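Local coordinates for protein chitinase (Thermococcus chitonophagus, PDB 5XSW) that probably hydrolyses internal glycosidic links of chitin, its mainly helical part holding the bound sugar, at residues Y112-G116 with Y196-K200. Numbering follows the deposited sequence.
Sequences YPTIG and YEWFK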
ATOM      1  N   TYR A 112       7.196  11.608 -22.000  1.00 22.47           N
ATOM      2  CA  TYR A 112       8.442  11.075 -21.451  1.00 26.37           C
ATOM      3  C   TYR A 112       9.583  11.582 -22.353  1.00 30.36           C
ATOM      4  O   TYR A 112       9.818  11.020 -23.390  1.00 31.02           O
ATOM      5  CB  TYR A 112       8.444   9.538 -21.423  1.00 26.31           C
ATOM      6  CG  TYR A 112       7.670   9.008 -20.219  1.00 29.24           C
ATOM      7  CD1 TYR A 112       8.133   9.277 -18.917  1.00 20.56           C
ATOM      8  CD2 TYR A 112       6.482   8.301 -20.380  1.00 28.94           C
ATOM      9  CE1 TYR A 112       7.391   8.821 -17.756  1.00 23.10           C
ATOM     10  CE2 TYR A 112       5.745   7.843 -19.253  1.00 24.51           C
ATOM     11  CZ  TYR A 112       6.246   8.108 -17.950  1.00 23.53           C
ATOM     12  OH  TYR A 112       5.534   7.661 -16.851  1.00 24.28           O
ATOM     13  N   PRO A 113      10.301  12.578 -21.909  1.00 27.38           N
ATOM     14  CA  PRO A 113      11.261  13.210 -22.820  1.00 32.63           C
ATOM     15  C   PRO A 113      12.409  12.280 -23.215  1.00 35.27           C
ATOM     16  O   PRO A 113      12.790  11.376 -22.486  1.00 29.95           O
ATOM     17  CB  PRO A 113      11.797  14.387 -22.012  1.00 31.29           C
ATOM     18  CG  PRO A 113      10.857  14.521 -20.761  1.00 31.96           C
ATOM     19  CD  PRO A 113      10.257  13.195 -20.557  1.00 25.13           C
ATOM     20  N   THR A 114      12.963  12.518 -24.396  1.00 31.07           N
ATOM     21  CA  THR A 114      14.196  11.854 -24.812  1.00 30.96           C
ATOM     22  C   THR A 114      15.399  12.619 -24.275  1.00 27.39           C
ATOM     23  O   THR A 114      15.574  13.811 -24.514  1.00 37.23           O
ATOM     24  CB  THR A 114      14.267  11.752 -26.355  1.00 33.25           C
ATOM     25  OG1 THR A 114      13.229  10.890 -26.753  1.00 33.75           O
ATOM     26  CG2 THR A 114      15.615  11.110 -26.811  1.00 31.09           C
ATOM     27  N   ILE A 115      16.218  11.953 -23.494  1.00 29.34           N
ATOM     28  CA  ILE A 115      17.378  12.632 -22.927  1.00 25.92           C
ATOM     29  C   ILE A 115      18.495  12.667 -24.022  1.00 29.57           C
ATOM     30  O   ILE A 115      19.125  13.694 -24.246  1.00 33.21           O
ATOM     31  CB  ILE A 115      17.946  11.900 -21.678  1.00 31.92           C
ATOM     32  CG1 ILE A 115      16.836  11.601 -20.632  1.00 34.71           C
ATOM     33  CG2 ILE A 115      19.167  12.671 -21.117  1.00 29.96           C
ATOM     34  CD1 ILE A 115      16.105  12.861 -20.195  1.00 30.60           C
ATOM     35  N   GLY A 116      18.728  11.522 -24.656  1.00 34.01           N
ATOM     36  CA  GLY A 116      19.734  11.396 -25.715  1.00 33.94           C
ATOM     37  C   GLY A 116      19.591  10.032 -26.359  1.00 37.40           C
ATOM     38  O   GLY A 116      18.843   9.200 -25.873  1.00 32.31           O
ATOM     39  N   TYR A 196      16.885   8.201 -13.994  1.00 20.40           N
ATOM     40  CA  TYR A 196      16.909   9.304 -14.975  1.00 19.29           C
ATOM     41  C   TYR A 196      16.664   8.763 -16.385  1.00 21.88           C
ATOM     42  O   TYR A 196      15.753   9.153 -17.054  1.00 23.42           O
ATOM     43  CB  TYR A 196      18.282   9.972 -14.894  1.00 24.33           C
ATOM     44  CG  TYR A 196      18.540  11.157 -15.814  1.00 26.83           C
ATOM     45  CD1 TYR A 196      17.508  11.984 -16.253  1.00 26.09           C
ATOM     46  CD2 TYR A 196      19.855  11.469 -16.201  1.00 31.30           C
ATOM     47  CE1 TYR A 196      17.784  13.105 -17.067  1.00 24.16           C
ATOM     48  CE2 TYR A 196      20.125  12.558 -17.021  1.00 29.61           C
ATOM     49  CZ  TYR A 196      19.091  13.356 -17.460  1.00 28.52           C
ATOM     50  OH  TYR A 196      19.381  14.456 -18.254  1.00 29.15           O
ATOM     51  N   GLU A 197      17.482   7.820 -16.824  1.00 23.31           N
ATOM     52  CA  GLU A 197      17.379   7.339 -18.204  1.00 24.61           C
ATOM     53  C   GLU A 197      16.101   6.534 -18.436  1.00 27.44           C
ATOM     54  O   GLU A 197      15.450   6.620 -19.492  1.00 24.35           O
ATOM     55  CB  GLU A 197      18.666   6.508 -18.584  1.00 21.00           C
ATOM     56  CG  GLU A 197      18.706   6.092 -20.101  1.00 27.68           C
ATOM     57  CD  GLU A 197      18.754   7.302 -21.068  1.00 31.21           C
ATOM     58  OE1 GLU A 197      19.234   8.424 -20.693  1.00 30.05           O
ATOM     59  OE2 GLU A 197      18.342   7.115 -22.231  1.00 38.08           O
ATOM     60  N   TRP A 198      15.715   5.733 -17.457  1.00 22.50           N
ATOM     61  CA  TRP A 198      14.518   4.924 -17.588  1.00 23.16           C
ATOM     62  C   TRP A 198      13.236   5.759 -17.441  1.00 25.89           C
ATOM     63  O   TRP A 198      12.359   5.697 -18.313  1.00 23.87           O
ATOM     64  CB  TRP A 198      14.539   3.784 -16.521  1.00 22.33           C
ATOM     65  CG  TRP A 198      13.631   2.626 -16.810  1.00 21.22           C
ATOM     66  CD1 TRP A 198      12.686   2.506 -17.817  1.00 27.40           C
ATOM     67  CD2 TRP A 198      13.581   1.415 -16.072  1.00 24.05           C
ATOM     68  NE1 TRP A 198      12.089   1.266 -17.742  1.00 27.42           N
ATOM     69  CE2 TRP A 198      12.631   0.579 -16.682  1.00 29.08           C
ATOM     70  CE3 TRP A 198      14.293   0.935 -14.960  1.00 25.58           C
ATOM     71  CZ2 TRP A 198      12.339  -0.698 -16.189  1.00 28.14           C
ATOM     72  CZ3 TRP A 198      14.025  -0.326 -14.503  1.00 26.03           C
ATOM     73  CH2 TRP A 198      13.036  -1.127 -15.110  1.00 29.95           C
ATOM     74  N   PHE A 199      13.104   6.563 -16.370  1.00 22.82           N
ATOM     75  CA  PHE A 199      11.780   7.204 -16.081  1.00 20.93           C
ATOM     76  C   PHE A 199      11.827   8.716 -16.272  1.00 20.32           C
ATOM     77  O   PHE A 199      10.834   9.399 -16.038  1.00 22.79           O
ATOM     78  CB  PHE A 199      11.287   6.848 -14.630  1.00 23.24           C
ATOM     79  CG  PHE A 199      11.117   5.350 -14.441  1.00 22.29           C
ATOM     80  CD1 PHE A 199      10.074   4.696 -15.068  1.00 23.45           C
ATOM     81  CD2 PHE A 199      12.029   4.609 -13.659  1.00 23.78           C
ATOM     82  CE1 PHE A 199       9.943   3.286 -14.966  1.00 26.02           C
ATOM     83  CE2 PHE A 199      11.875   3.237 -13.523  1.00 28.91           C
ATOM     84  CZ  PHE A 199      10.851   2.577 -14.216  1.00 25.84           C
ATOM     85  N   LYS A 200      12.986   9.220 -16.721  1.00 23.11           N
ATOM     86  CA  LYS A 200      13.193  10.652 -17.070  1.00 24.91           C
ATOM     87  C   LYS A 200      13.161  11.533 -15.855  1.00 26.23           C
ATOM     88  O   LYS A 200      12.899  12.741 -15.954  1.00 23.05           O
ATOM     89  CB  LYS A 200      12.140  11.146 -18.097  1.00 23.52           C
ATOM     90  CG  LYS A 200      11.897  10.103 -19.229  1.00 26.92           C
ATOM     91  CD  LYS A 200      13.250   9.680 -19.899  1.00 21.21           C
ATOM     92  CE  LYS A 200      12.935   8.548 -20.903  1.00 26.20           C
ATOM     93  NZ  LYS A 200      14.195   8.054 -21.624  1.00 30.06           N
TER
HETATM   94  O   HOH W   1      16.430   9.082 -23.245  1.00 32.24           O
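The ring of Tyr112 presents an edge to the end of helix 186-199: Lys200 CG lies near the ring plane, 3.9 Å from Tyr112 CD1, and Phe199 O sits at the same rim. A tyrosine suits this place because its hydroxyl hydrogen-bonds Glu305 on helix 288-311 while the ring edge packs on Lys200. Within the helix, Phe199 CZ lies over the centre of one Trp198 face, 3.5 Å above its plane. The Tyr196 ring meets Ile115 obliquely, CE1 being 3.6 Å from Ile115 CD1, while the other branch, CG2, is 3.4 Å from Tyr196 OH; a branched residue can thus touch both ring and hydroxyl. Here the long loop after strand 98-104 packs against a helix C-terminus, where Lys200, with positive phi (69°), first leaves helical geometry. Lys200 CB is 3.7 Å from Pro113 CD. Bent at chi2 (-53°), the chain turns Lys200 NZ back to Glu197 O (2.9 Å). Pro113 O, buried against the methylenes 3.1 Å from Lys200 CD, has no hydrogen-bond partner. One water accepts from NZ and Ile115 N and donates to Glu197 OE2. A methionine in place of Lys200 would probably leave that carbonyl and the water without their ammonium donor. Glu197 OE1 is salt-bridged to Arg458.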